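Local coordinates for phenylalanine--tRNA ligase beta subunit (Bacteroides fragilis, PDB 3IG2), which forms, as the beta subunit of an alpha2beta2 tetramer, part of the enzyme that charges tRNA(Phe) with phenylalanine at the expense of ATP, at residues 142-147 with 205-210; 172-177 with 183-188. All coordinates share one frame; numbering follows the deposited sequence.

Contact 1 (142-147 with 205-210); sequences AYVENI and ADLNWK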
loop_
_atom_site.group_PDB
_atom_site.type_symbol
_atom_site.label_atom_id
_atom_site.label_comp_id
_atom_site.label_asym_id
_atom_site.label_seq_id
_atom_site.Cartn_x
_atom_site.Cartn_y
_atom_site.Cartn_z
ATOM N N ALA B 142 -6.945 -6.177 15.542
ATOM C CA ALA B 142 -5.944 -5.156 15.086
ATOM C C ALA B 142 -6.609 -3.785 14.720
ATOM O O ALA B 142 -6.094 -2.690 14.954
ATOM C CB ALA B 142 -5.021 -5.693 13.904
ATOM N N TYR B 143 -7.749 -3.870 13.953
ATOM C CA TYR B 143 -8.448 -2.637 13.577
ATOM C C TYR B 143 -8.951 -1.928 14.843
ATOM O O TYR B 143 -8.860 -0.707 14.975
ATOM C CB TYR B 143 -9.601 -2.905 12.581
ATOM C CG TYR B 143 -9.196 -3.496 11.231
ATOM C CD1 TYR B 143 -8.450 -2.751 10.310
ATOM C CD2 TYR B 143 -9.587 -4.794 10.869
ATOM C CE1 TYR B 143 -8.087 -3.300 9.071
ATOM C CE2 TYR B 143 -9.228 -5.348 9.639
ATOM C CZ TYR B 143 -8.488 -4.595 8.747
ATOM O OH TYR B 143 -8.155 -5.160 7.537
ATOM N N VAL B 144 -9.465 -2.696 15.791
ATOM C CA VAL B 144 -9.958 -2.145 17.058
ATOM C C VAL B 144 -8.795 -1.543 17.855
ATOM O O VAL B 144 -8.915 -0.454 18.389
ATOM C CB VAL B 144 -10.800 -3.179 17.880
ATOM C CG1 VAL B 144 -11.231 -2.478 19.240
ATOM C CG2 VAL B 144 -12.008 -3.727 17.114
ATOM N N GLU B 145 -7.655 -2.232 17.884
ATOM C CA GLU B 145 -6.491 -1.773 18.666
ATOM C C GLU B 145 -5.998 -0.427 18.128
ATOM O O GLU B 145 -5.672 0.488 18.888
ATOM C CB GLU B 145 -5.359 -2.789 18.626
ATOM C CG GLU B 145 -4.011 -2.148 19.006
ATOM C CD GLU B 145 -2.977 -3.114 19.483
ATOM O OE1 GLU B 145 -3.095 -4.320 19.246
ATOM O OE2 GLU B 145 -2.004 -2.649 20.111
ATOM N N ASN B 146 -5.988 -0.301 16.803
ATOM C CA ASN B 146 -5.474 0.904 16.157
ATOM C C ASN B 146 -6.426 2.080 16.291
ATOM O O ASN B 146 -5.991 3.245 16.364
ATOM C CB ASN B 146 -5.091 0.606 14.712
ATOM C CG ASN B 146 -3.801 -0.180 14.628
ATOM O OD1 ASN B 146 -2.897 0.015 15.455
ATOM N ND2 ASN B 146 -3.704 -1.081 13.646
ATOM N N ILE B 147 -7.716 1.771 16.369
ATOM C CA ILE B 147 -8.705 2.779 16.732
ATOM C C ILE B 147 -8.448 3.250 18.154
ATOM O O ILE B 147 -8.384 4.466 18.401
ATOM C CB ILE B 147 -10.158 2.287 16.580
ATOM C CG1 ILE B 147 -10.503 2.152 15.100
ATOM C CG2 ILE B 147 -11.116 3.298 17.167
ATOM C CD1 ILE B 147 -11.744 1.351 14.840
ATOM N N ALA B 205 -17.605 -5.482 15.022
ATOM C CA ALA B 205 -17.200 -4.769 16.250
ATOM C C ALA B 205 -18.194 -3.663 16.564
ATOM O O ALA B 205 -18.668 -2.969 15.652
ATOM C CB ALA B 205 -15.752 -4.183 16.108
ATOM N N ASP B 206 -18.511 -3.499 17.839
ATOM C CA ASP B 206 -19.362 -2.393 18.276
ATOM C C ASP B 206 -18.556 -1.642 19.319
ATOM O O ASP B 206 -18.266 -2.166 20.385
ATOM C CB ASP B 206 -20.670 -2.936 18.855
ATOM C CG ASP B 206 -21.564 -1.863 19.502
ATOM O OD1 ASP B 206 -21.257 -0.661 19.530
ATOM O OD2 ASP B 206 -22.623 -2.232 20.016
ATOM N N LEU B 207 -18.174 -0.414 19.012
ATOM C CA LEU B 207 -17.457 0.406 19.997
ATOM C C LEU B 207 -18.420 1.455 20.520
ATOM O O LEU B 207 -19.088 2.149 19.730
ATOM C CB LEU B 207 -16.247 1.089 19.383
ATOM C CG LEU B 207 -14.991 0.263 19.087
ATOM C CD1 LEU B 207 -15.269 -0.900 18.130
ATOM C CD2 LEU B 207 -13.881 1.173 18.570
ATOM N N ASN B 208 -18.486 1.554 21.843
ATOM C CA ASN B 208 -19.317 2.529 22.533
ATOM C C ASN B 208 -18.577 3.856 22.586
ATOM O O ASN B 208 -17.890 4.182 23.555
ATOM C CB ASN B 208 -19.720 1.999 23.925
ATOM C CG ASN B 208 -20.285 0.573 23.859
ATOM O OD1 ASN B 208 -21.468 0.355 23.560
ATOM N ND2 ASN B 208 -19.431 -0.407 24.121
ATOM N N TRP B 209 -18.733 4.616 21.503
ATOM C CA TRP B 209 -17.965 5.839 21.232
ATOM C C TRP B 209 -17.943 6.873 22.355
ATOM O O TRP B 209 -16.869 7.363 22.707
ATOM C CB TRP B 209 -18.456 6.498 19.931
ATOM C CG TRP B 209 -17.625 7.608 19.508
ATOM C CD1 TRP B 209 -17.827 8.940 19.768
ATOM C CD2 TRP B 209 -16.429 7.518 18.745
ATOM N NE1 TRP B 209 -16.823 9.668 19.221
ATOM C CE2 TRP B 209 -15.951 8.825 18.578
ATOM C CE3 TRP B 209 -15.714 6.449 18.177
ATOM C CZ2 TRP B 209 -14.770 9.103 17.876
ATOM C CZ3 TRP B 209 -14.563 6.714 17.490
ATOM C CH2 TRP B 209 -14.094 8.037 17.337
ATOM N N LYS B 210 -19.112 7.203 22.911
ATOM C CA LYS B 210 -19.189 8.193 23.993
ATOM C C LYS B 210 -18.298 7.787 25.167
ATOM O O LYS B 210 -17.622 8.630 25.768
ATOM C CB LYS B 210 -20.638 8.387 24.472
#

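Contact 2 (172-177 with 183-188); sequences LTVNTK and ATFGVV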
loop_
_atom_site.group_PDB
_atom_site.type_symbol
_atom_site.label_atom_id
_atom_site.label_comp_id
_atom_site.label_asym_id
_atom_site.label_seq_id
_atom_site.Cartn_x
_atom_site.Cartn_y
_atom_site.Cartn_z
ATOM N N LEU B 172 -14.834 -11.055 22.044
ATOM C CA LEU B 172 -14.145 -10.417 23.162
ATOM C C LEU B 172 -14.873 -9.158 23.568
ATOM O O LEU B 172 -15.402 -8.438 22.719
ATOM C CB LEU B 172 -12.703 -10.058 22.788
ATOM C CG LEU B 172 -11.745 -11.229 22.564
ATOM C CD1 LEU B 172 -10.367 -10.747 22.094
ATOM C CD2 LEU B 172 -11.626 -12.083 23.827
ATOM N N THR B 173 -14.898 -8.894 24.869
ATOM C CA THR B 173 -15.393 -7.605 25.368
ATOM C C THR B 173 -14.218 -6.801 25.893
ATOM O O THR B 173 -13.256 -7.372 26.430
ATOM C CB THR B 173 -16.402 -7.767 26.503
ATOM O OG1 THR B 173 -15.778 -8.464 27.597
ATOM C CG2 THR B 173 -17.609 -8.558 26.022
ATOM N N VAL B 174 -14.309 -5.487 25.748
ATOM C CA VAL B 174 -13.296 -4.601 26.250
ATOM C C VAL B 174 -14.000 -3.692 27.227
ATOM O O VAL B 174 -15.026 -3.107 26.886
ATOM C CB VAL B 174 -12.625 -3.786 25.137
ATOM C CG1 VAL B 174 -11.587 -2.846 25.726
ATOM C CG2 VAL B 174 -11.960 -4.737 24.114
ATOM N N ASN B 175 -13.457 -3.606 28.446
ATOM C CA ASN B 175 -14.114 -2.913 29.557
ATOM C C ASN B 175 -13.141 -2.055 30.335
ATOM O O ASN B 175 -11.949 -2.312 30.306
ATOM C CB ASN B 175 -14.750 -3.949 30.489
ATOM C CG ASN B 175 -15.593 -4.966 29.734
ATOM O OD1 ASN B 175 -16.805 -4.848 29.693
ATOM N ND2 ASN B 175 -14.940 -5.974 29.128
ATOM N N THR B 176 -13.632 -1.039 31.020
ATOM C CA THR B 176 -12.775 -0.322 31.972
ATOM C C THR B 176 -12.578 -1.222 33.195
ATOM O O THR B 176 -13.298 -2.226 33.375
ATOM C CB THR B 176 -13.367 1.045 32.437
ATOM O OG1 THR B 176 -14.610 0.833 33.116
ATOM C CG2 THR B 176 -13.589 1.978 31.252
ATOM N N LYS B 177 -11.625 -0.862 34.048
ATOM C CA LYS B 177 -11.445 -1.597 35.303
ATOM C C LYS B 177 -12.716 -1.571 36.136
ATOM O O LYS B 177 -13.028 -2.524 36.841
ATOM C CB LYS B 177 -10.236 -1.091 36.069
ATOM C CG LYS B 177 -8.943 -1.619 35.474
ATOM C CD LYS B 177 -7.723 -0.820 35.895
ATOM C CE LYS B 177 -6.479 -1.623 35.602
ATOM N NZ LYS B 177 -5.295 -0.752 35.556
ATOM N N ALA B 183 -16.154 -1.737 24.151
ATOM C CA ALA B 183 -16.192 -2.372 22.856
ATOM C C ALA B 183 -16.529 -3.846 22.999
ATOM O O ALA B 183 -16.297 -4.469 24.044
ATOM C CB ALA B 183 -14.844 -2.208 22.131
ATOM N N THR B 184 -17.115 -4.378 21.943
ATOM C CA THR B 184 -17.398 -5.789 21.826
ATOM C C THR B 184 -17.095 -6.163 20.365
ATOM O O THR B 184 -17.460 -5.427 19.448
ATOM C CB THR B 184 -18.895 -6.043 22.113
ATOM O OG1 THR B 184 -19.219 -5.674 23.470
ATOM C CG2 THR B 184 -19.240 -7.467 21.895
ATOM N N PHE B 185 -16.418 -7.284 20.135
ATOM C CA PHE B 185 -16.116 -7.656 18.745
ATOM C C PHE B 185 -15.877 -9.142 18.642
ATOM O O PHE B 185 -15.333 -9.735 19.549
ATOM C CB PHE B 185 -14.910 -6.881 18.177
ATOM C CG PHE B 185 -13.635 -7.069 18.963
ATOM C CD1 PHE B 185 -12.738 -8.088 18.635
ATOM C CD2 PHE B 185 -13.321 -6.217 20.009
ATOM C CE1 PHE B 185 -11.571 -8.262 19.346
ATOM C CE2 PHE B 185 -12.150 -6.386 20.729
ATOM C CZ PHE B 185 -11.280 -7.408 20.396
ATOM N N GLY B 186 -16.270 -9.719 17.514
ATOM C CA GLY B 186 -16.126 -11.140 17.286
ATOM C C GLY B 186 -16.790 -11.652 16.017
ATOM O O GLY B 186 -17.094 -10.882 15.119
ATOM N N VAL B 187 -16.979 -12.975 15.969
ATOM C CA VAL B 187 -17.490 -13.683 14.798
ATOM C C VAL B 187 -18.990 -13.779 14.961
ATOM O O VAL B 187 -19.458 -14.265 15.984
ATOM C CB VAL B 187 -16.894 -15.112 14.740
ATOM C CG1 VAL B 187 -17.477 -15.926 13.596
ATOM C CG2 VAL B 187 -15.349 -15.051 14.654
ATOM N N VAL B 188 -19.734 -13.312 13.966
ATOM C CA VAL B 188 -21.189 -13.347 14.007
ATOM C C VAL B 188 -21.663 -14.795 13.876
ATOM O O VAL B 188 -21.100 -15.541 13.103
ATOM C CB VAL B 188 -21.827 -12.438 12.895
ATOM C CG1 VAL B 188 -23.356 -12.606 12.793
ATOM C CG2 VAL B 188 -21.462 -10.992 13.109
#

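Contact 1 (142-147 with 205-210)
Val144 and Ile147 sit one turn apart on a helix whose local turn is closed by the 3.0 Å bond from Asn146 N to Ala142 O, and both turn their branched side chains toward Ala205 and Leu207 of the strand. The close contacts between the two segments are all methyl against methyl. Val144 has CG1 anti to its backbone N (chi1 178°), which places CG2 beside that N and brings it to 3.9 Å from Ala205 CB; the same methyl lies more loosely, 4.4 Å, from Leu207 CD1. At Ile147 the short branch does the touching: CG2 comes within 3.8 Å of Leu207 CD2, the two side chains meeting at a slant. Leu207 thus offers CD2 closely to Ile147 and CD1 more loosely to Val144. The helix runs almost along the strand, 17° off parallel, with the segment axes 10.5 Å apart, a spacing that apolar side chains fill from both sides. Phe185 and Ala183 of strand 181-188 and Leu115 and Leu117 of strand 109-121 extend this apolar layer. It is the packing of a helix on the largely antiparallel sheet of the class II synthetase fold, here the catalytic-like domain of the beta subunit.

Contact 2 (172-177 with 183-188)
Ala183, facing Val174 across a hydrogen-bonded antiparallel pair, begins the ladder. Its O takes the N-H of Val174 at 2.8 Å, while its own N reaches Val174 O at a longer 3.3 Å. On the side they share with Phe185, the CB atoms of Ala183 and Val174 are in apolar contact.

Thr184 follows, in a non-hydrogen-bonded pair with Thr173. The two side chains lie alongside each other and point the same way, on the face turned from the phenyl ring. Thr184 OG1 is bonded to Arg181 NH1, whereas Thr173 OG1 accepts a 3.0 Å bond from Asn175 ND2, lying only 3° out of that amide's plane. The other end of the amide, Asn175 OD1, is held by Arg181 NE.

Phe185 makes the next hydrogen-bonded pair, with Leu172: its O receives Leu172 N at 2.9 Å, and its N returns a 3.0 Å bond to Leu172 O. With CG between the backbone N and carbonyl carbon (chi1 58°), the ring swings over toward the opposite strand. Leu172 CB covers one face near the rim, a CH-pi contact 4.2 Å from the centroid, and CD1 of the same leucine touches CE1 and CZ. Val174 CG2 instead meets the edge, 3.8 Å from CE2.

Past Gly186, Val187 and Val188 carry the strand on beside strand 200-207, Val187 packing on Tyr203 and Val188 on Tyr204. The chemistry thus divides by face: four backbone bonds, one of them long, set the register of the hairpin, the phenyl side is apolar and joins the core under helix 134-150, and on the threonine side Arg181 bonds both Thr184 OG1 and Asn175 OD1 and so links side chains of the two strands.

In the fold
The centres of the two contacts lie about 9 Å apart in one domain, and both use the same mixed sheet. Strand 200-207, which faces the helix in contact 1, is the direct neighbour of strand 181-188 in contact 2, so the hairpin continues the surface on which helix 134-150 rests. Ala205 CB packs 3.5 Å from Phe185 CB, and Asp206 N probably bonds to Thr184 O. Along the chain the helix comes first, then the two hairpin strands, then the strand that closes contact 1. The apolar side of the hairpin and the Val144/Ile147 packing belong to one hydrophobic layer between helix 134-150 and the sheet of the synthetase-like core.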